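Long-range contacts in tail spike protein gp49 (PDB 4RU4), which probably cleaves the O-specific polysaccharide of the Pseudomonas cell surface as a lyase, serving as the tailspike of phage LKA1 during entry into the host: residues B[149-154]-B[304-309]; B[275-280]-B[298-303]. All coordinates share one frame; numbering follows the deposited sequence.

Contact 1. Residues B[149-154]-B[304-309]; sequences IIYNPT and GCVPVR
The ring of Tyr151 lies flat over Gly304, with the glycine N above the ring centre and its CA 3.9 Å from the centroid in a CH-pi contact. The ring packs strand 147-151 of an Ig-like domain against a loop of the pectin-lyase-like beta-helix, so this is a junction between two domains of one chain. Having CG anti to the backbone N (chi1 171°) brings the Tyr151 ring back over that loop, while Pro153 N sits on its opposite face. Beyond Gly304 the chain bends through an inverse gamma turn centred on Cys305, with Val306 N donating to Gly304 O at 2.8 Å. The sulfur of Cys305 comes obliquely to the tyrosine, SG 3.9 Å from Tyr151 CE1. At the ring edge, near its plane, stands Val306 CG1, 4.0 Å from Tyr151 CD1. This one methyl also meets Ile149 CG2 at 3.8 Å, and Phe170 of strand 168-177 packs on both Ile149 and Val306. Tyr151 OH has a weak hydrogen bond with Arg166 NH1. The Ile150 side chain points away from the loop, but its backbone takes part: Val306 CG1 rests 3.5 Å from Ile150 O.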
loop_
_atom_site.group_PDB
_atom_site.type_symbol
_atom_site.label_atom_id
_atom_site.label_comp_id
_atom_site.label_asym_id
_atom_site.label_seq_id
_atom_site.Cartn_x
_atom_site.Cartn_y
_atom_site.Cartn_z
ATOM N N ILE B 149 -11.277 -29.288 0.078
ATOM C CA ILE B 149 -10.290 -29.187 -0.979
ATOM C C ILE B 149 -10.720 -30.047 -2.161
ATOM O O ILE B 149 -11.017 -31.243 -2.010
ATOM C CB ILE B 149 -8.927 -29.737 -0.511
ATOM C CG1 ILE B 149 -8.345 -28.865 0.596
ATOM C CG2 ILE B 149 -7.939 -29.801 -1.709
ATOM C CD1 ILE B 149 -7.165 -29.525 1.338
ATOM N N ILE B 150 -10.787 -29.430 -3.334
ATOM C CA ILE B 150 -10.873 -30.184 -4.576
ATOM C C ILE B 150 -9.440 -30.496 -4.980
ATOM O O ILE B 150 -8.608 -29.583 -5.027
ATOM C CB ILE B 150 -11.525 -29.319 -5.658
ATOM C CG1 ILE B 150 -12.935 -28.889 -5.200
ATOM C CG2 ILE B 150 -11.509 -30.038 -7.029
ATOM C CD1 ILE B 150 -13.627 -27.887 -6.136
ATOM N N TYR B 151 -9.137 -31.768 -5.261
ATOM C CA TYR B 151 -7.760 -32.173 -5.566
ATOM C C TYR B 151 -7.682 -33.040 -6.804
ATOM O O TYR B 151 -8.422 -34.014 -6.932
ATOM C CB TYR B 151 -7.181 -32.950 -4.384
ATOM C CG TYR B 151 -5.844 -33.615 -4.634
ATOM C CD1 TYR B 151 -4.711 -32.853 -4.923
ATOM C CD2 TYR B 151 -5.704 -35.001 -4.524
ATOM C CE1 TYR B 151 -3.483 -33.451 -5.149
ATOM C CE2 TYR B 151 -4.467 -35.617 -4.730
ATOM C CZ TYR B 151 -3.367 -34.838 -5.036
ATOM O OH TYR B 151 -2.149 -35.419 -5.245
ATOM N N ASN B 152 -6.770 -32.691 -7.700
ATOM C CA ASN B 152 -6.496 -33.506 -8.880
ATOM C C ASN B 152 -5.176 -34.262 -8.692
ATOM O O ASN B 152 -4.110 -33.653 -8.711
ATOM C CB ASN B 152 -6.431 -32.611 -10.113
ATOM C CG ASN B 152 -6.311 -33.414 -11.405
ATOM O OD1 ASN B 152 -5.853 -34.552 -11.389
ATOM N ND2 ASN B 152 -6.725 -32.820 -12.525
ATOM N N PRO B 153 -5.235 -35.595 -8.514
ATOM C CA PRO B 153 -3.997 -36.341 -8.271
ATOM C C PRO B 153 -3.111 -36.436 -9.507
ATOM O O PRO B 153 -1.997 -36.940 -9.377
ATOM C CB PRO B 153 -4.483 -37.763 -7.908
ATOM C CG PRO B 153 -5.977 -37.683 -7.796
ATOM C CD PRO B 153 -6.420 -36.466 -8.561
ATOM N N THR B 154 -3.576 -35.998 -10.677
ATOM C CA THR B 154 -2.741 -36.120 -11.878
ATOM C C THR B 154 -1.517 -35.211 -11.794
ATOM O O THR B 154 -1.652 -34.017 -11.515
ATOM C CB THR B 154 -3.533 -35.783 -13.135
ATOM O OG1 THR B 154 -4.571 -36.748 -13.292
ATOM C CG2 THR B 154 -2.638 -35.785 -14.379
ATOM N N GLY B 304 -3.706 -33.751 -1.708
ATOM C CA GLY B 304 -4.162 -32.401 -1.438
ATOM C C GLY B 304 -3.156 -31.312 -1.761
ATOM O O GLY B 304 -3.317 -30.170 -1.311
ATOM N N CYS B 305 -2.125 -31.642 -2.539
ATOM C CA CYS B 305 -1.056 -30.672 -2.810
ATOM C C CYS B 305 -1.430 -29.664 -3.896
ATOM O O CYS B 305 -0.811 -29.625 -4.961
ATOM C CB CYS B 305 0.280 -31.367 -3.150
ATOM S SG CYS B 305 0.227 -32.564 -4.515
ATOM N N VAL B 306 -2.396 -28.812 -3.582
ATOM C CA VAL B 306 -2.993 -27.896 -4.554
ATOM C C VAL B 306 -2.226 -26.586 -4.634
ATOM O O VAL B 306 -1.318 -26.372 -3.828
ATOM C CB VAL B 306 -4.470 -27.641 -4.199
ATOM C CG1 VAL B 306 -5.229 -28.969 -4.290
ATOM C CG2 VAL B 306 -4.607 -26.995 -2.797
ATOM N N PRO B 307 -2.551 -25.734 -5.631
ATOM C CA PRO B 307 -1.804 -24.487 -5.776
ATOM C C PRO B 307 -1.969 -23.536 -4.585
ATOM O O PRO B 307 -2.949 -23.577 -3.851
ATOM C CB PRO B 307 -2.428 -23.853 -7.030
ATOM C CG PRO B 307 -2.865 -25.075 -7.860
ATOM C CD PRO B 307 -3.458 -25.951 -6.792
ATOM N N VAL B 308 -0.987 -22.670 -4.423
ATOM C CA VAL B 308 -0.967 -21.750 -3.321
ATOM C C VAL B 308 -1.698 -20.499 -3.801
ATOM O O VAL B 308 -1.255 -19.878 -4.778
ATOM C CB VAL B 308 0.493 -21.393 -2.991
ATOM C CG1 VAL B 308 0.541 -20.260 -1.956
ATOM C CG2 VAL B 308 1.242 -22.635 -2.528
ATOM N N ARG B 309 -2.789 -20.112 -3.132
ATOM C CA ARG B 309 -3.605 -18.993 -3.635
ATOM C C ARG B 309 -4.060 -18.012 -2.570
ATOM O O ARG B 309 -4.394 -18.419 -1.473
ATOM C CB ARG B 309 -4.853 -19.526 -4.352
ATOM C CG ARG B 309 -4.542 -20.278 -5.657
ATOM C CD ARG B 309 -5.817 -20.389 -6.467
ATOM N NE ARG B 309 -5.665 -21.039 -7.777
ATOM C CZ ARG B 309 -5.769 -22.347 -7.990
ATOM N NH1 ARG B 309 -5.997 -23.202 -6.986
ATOM N NH2 ARG B 309 -5.663 -22.811 -9.227
#

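Contact 2. Residues B[275-280]-B[298-303]. With EDO (1,2-ethanediol), chain U.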
loop_
_atom_site.group_PDB
_atom_site.type_symbol
_atom_site.label_atom_id
_atom_site.label_comp_id
_atom_site.label_asym_id
_atom_site.label_seq_id
_atom_site.Cartn_x
_atom_site.Cartn_y
_atom_site.Cartn_z
ATOM N N PHE B 275 4.735 -21.499 3.005
ATOM C CA PHE B 275 3.324 -21.859 2.849
ATOM C C PHE B 275 3.268 -22.880 1.729
ATOM O O PHE B 275 3.447 -22.514 0.565
ATOM C CB PHE B 275 2.468 -20.629 2.486
ATOM C CG PHE B 275 2.345 -19.598 3.604
ATOM C CD1 PHE B 275 3.329 -18.642 3.797
ATOM C CD2 PHE B 275 1.240 -19.571 4.438
ATOM C CE1 PHE B 275 3.221 -17.690 4.818
ATOM C CE2 PHE B 275 1.121 -18.616 5.455
ATOM C CZ PHE B 275 2.141 -17.681 5.639
ATOM N N GLY B 276 3.070 -24.156 2.077
ATOM C CA GLY B 276 3.007 -25.217 1.084
ATOM C C GLY B 276 1.554 -25.584 0.853
ATOM O O GLY B 276 0.832 -25.922 1.808
ATOM N N ASN B 277 1.105 -25.483 -0.391
ATOM C CA ASN B 277 -0.265 -25.894 -0.724
ATOM C C ASN B 277 -1.319 -25.216 0.168
ATOM O O ASN B 277 -2.227 -25.869 0.674
ATOM C CB ASN B 277 -0.359 -27.431 -0.640
ATOM C CG ASN B 277 0.754 -28.132 -1.445
ATOM O OD1 ASN B 277 1.541 -28.901 -0.888
ATOM N ND2 ASN B 277 0.806 -27.879 -2.778
ATOM N N CYS B 278 -1.185 -23.903 0.371
ATOM C CA CYS B 278 -2.058 -23.188 1.285
ATOM C C CYS B 278 -2.936 -22.211 0.524
ATOM O O CYS B 278 -2.580 -21.772 -0.582
ATOM C CB CYS B 278 -1.253 -22.392 2.318
ATOM S SG CYS B 278 -0.426 -23.364 3.625
ATOM N N HIS B 279 -4.048 -21.819 1.139
ATOM C CA HIS B 279 -5.016 -20.945 0.474
ATOM C C HIS B 279 -5.506 -19.950 1.530
ATOM O O HIS B 279 -5.807 -20.361 2.647
ATOM C CB HIS B 279 -6.149 -21.829 -0.096
ATOM C CG HIS B 279 -7.102 -21.119 -1.031
ATOM N ND1 HIS B 279 -7.494 -21.659 -2.242
ATOM C CD2 HIS B 279 -7.778 -19.951 -0.907
ATOM C CE1 HIS B 279 -8.347 -20.837 -2.834
ATOM N NE2 HIS B 279 -8.543 -19.795 -2.043
ATOM N N ASP B 280 -5.538 -18.656 1.196
ATOM C CA ASP B 280 -5.868 -17.582 2.138
ATOM C C ASP B 280 -4.763 -17.376 3.188
ATOM O O ASP B 280 -3.811 -18.149 3.260
ATOM C CB ASP B 280 -7.243 -17.774 2.826
ATOM C CG ASP B 280 -8.373 -17.026 2.125
ATOM O OD1 ASP B 280 -8.456 -17.105 0.884
ATOM O OD2 ASP B 280 -9.194 -16.363 2.822
ATOM N N GLY B 298 5.109 -23.123 -1.845
ATOM C CA GLY B 298 5.400 -24.255 -2.709
ATOM C C GLY B 298 4.493 -25.366 -2.281
ATOM O O GLY B 298 3.277 -25.216 -2.361
ATOM N N GLY B 299 5.076 -26.448 -1.774
ATOM C CA GLY B 299 4.289 -27.564 -1.281
ATOM C C GLY B 299 5.021 -28.890 -1.439
ATOM O O GLY B 299 6.244 -28.927 -1.643
ATOM N N ASP B 300 4.280 -29.992 -1.329
ATOM C CA ASP B 300 4.900 -31.311 -1.455
ATOM C C ASP B 300 4.128 -32.089 -2.491
ATOM O O ASP B 300 3.424 -31.497 -3.302
ATOM C CB ASP B 300 4.917 -32.051 -0.112
ATOM C CG ASP B 300 3.552 -32.094 0.557
ATOM O OD1 ASP B 300 2.522 -32.158 -0.156
ATOM O OD2 ASP B 300 3.507 -32.058 1.812
ATOM N N ALA B 301 4.239 -33.412 -2.451
ATOM C CA ALA B 301 3.547 -34.273 -3.410
ATOM C C ALA B 301 2.493 -35.154 -2.742
ATOM O O ALA B 301 2.052 -36.162 -3.313
ATOM C CB ALA B 301 4.561 -35.142 -4.154
ATOM N N GLU B 302 2.094 -34.783 -1.534
ATOM C CA GLU B 302 1.107 -35.566 -0.801
ATOM C C GLU B 302 -0.314 -35.263 -1.283
ATOM O O GLU B 302 -0.550 -34.268 -1.975
ATOM C CB GLU B 302 1.257 -35.305 0.699
ATOM C CG GLU B 302 2.628 -35.766 1.168
ATOM C CD GLU B 302 2.881 -35.542 2.627
ATOM O OE1 GLU B 302 1.905 -35.406 3.394
ATOM O OE2 GLU B 302 4.069 -35.502 3.009
ATOM N N VAL B 303 -1.253 -36.120 -0.906
ATOM C CA VAL B 303 -2.666 -35.888 -1.219
ATOM C C VAL B 303 -3.067 -34.464 -0.795
ATOM O O VAL B 303 -2.766 -34.016 0.314
ATOM C CB VAL B 303 -3.579 -36.916 -0.529
ATOM C CG1 VAL B 303 -5.077 -36.505 -0.650
ATOM C CG2 VAL B 303 -3.321 -38.338 -1.090
HETATM C C1 EDO U . 7.753 -26.654 -3.738
HETATM O O1 EDO U . 8.222 -27.585 -4.715
HETATM C C2 EDO U . 8.562 -26.845 -2.461
HETATM O O2 EDO U . 8.240 -25.833 -1.517
HETATM O O HOH W 1 2.797 -29.153 -4.441
#
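Gly276 and Gly298 pair in parallel at the end of strands 271-276 and 296-298, neighbouring rungs of the right-handed beta-helix of the pectin-lyase-like domain. Two backbone bonds straddle Gly276: Gly298 N donates to Phe275 O at 3.0 Å, and Gly298 O accepts from Asn277 N at 2.9 Å. The second carbonyl is met from above its plane and also takes a bond from the side chain of Asn334. Just past this pair the backbones come very close, Gly276 CA lying 3.6 Å from Gly299 CA, an approach eased by the absence of a side chain on Gly276; at Gly299 the missing CB makes way for Asn277 OD1, 3.1 Å from Gly299 CA.

From here the side chain of Asn277 takes over. With CG beside its own backbone N (chi1 -51°), the amide reaches across Gly299, and OD1 receives Asp300 N at 3.0 Å in the carbonyl plane, on a lone pair. The other end of the amide is used too: ND2 donates to Val306 O and to a water that in turn donates to Asp300 O. Bonds at both ends should fix which way round the amide lies.

Asp300 then turns the chain away. Its OD1 accepts from Glu302 N, closing an Asx turn, and pairs with Arg250, whose charge probably helps this oxygen tolerate its acceptor neighbour, Asn277 OD1. A molecule of 1,2-ethanediol, probably from the crystallisation liquor, rests against the glycines and takes a weak hydrogen bond from Gly299 N to its O2, 3.2 Å long.

Along the chain, 149-154 comes first, then 275-280 and 298-303, then 304-309, so contact 2 falls between the two halves of contact 1; their centres are about 8 Å apart. Residues 298-303 run directly into 304-309: one excursion leaves the beta-helix rung at Gly298, packs against the Ig-like domain through Gly304 to Val306 and returns at strand 308-309. Asn277 links the contacts. Arg309 O and Asp280 N come to 2.9 Å, probably another hydrogen bond, where the excursion rejoins the beta-helix. Strand 147-151 pairs with 197-202, which pairs with 113-120, itself beside 221-226 of the beta-helix, so the Ig-like domain adjoins the solenoid here, away from the calcium site of Gly368 and Asp394.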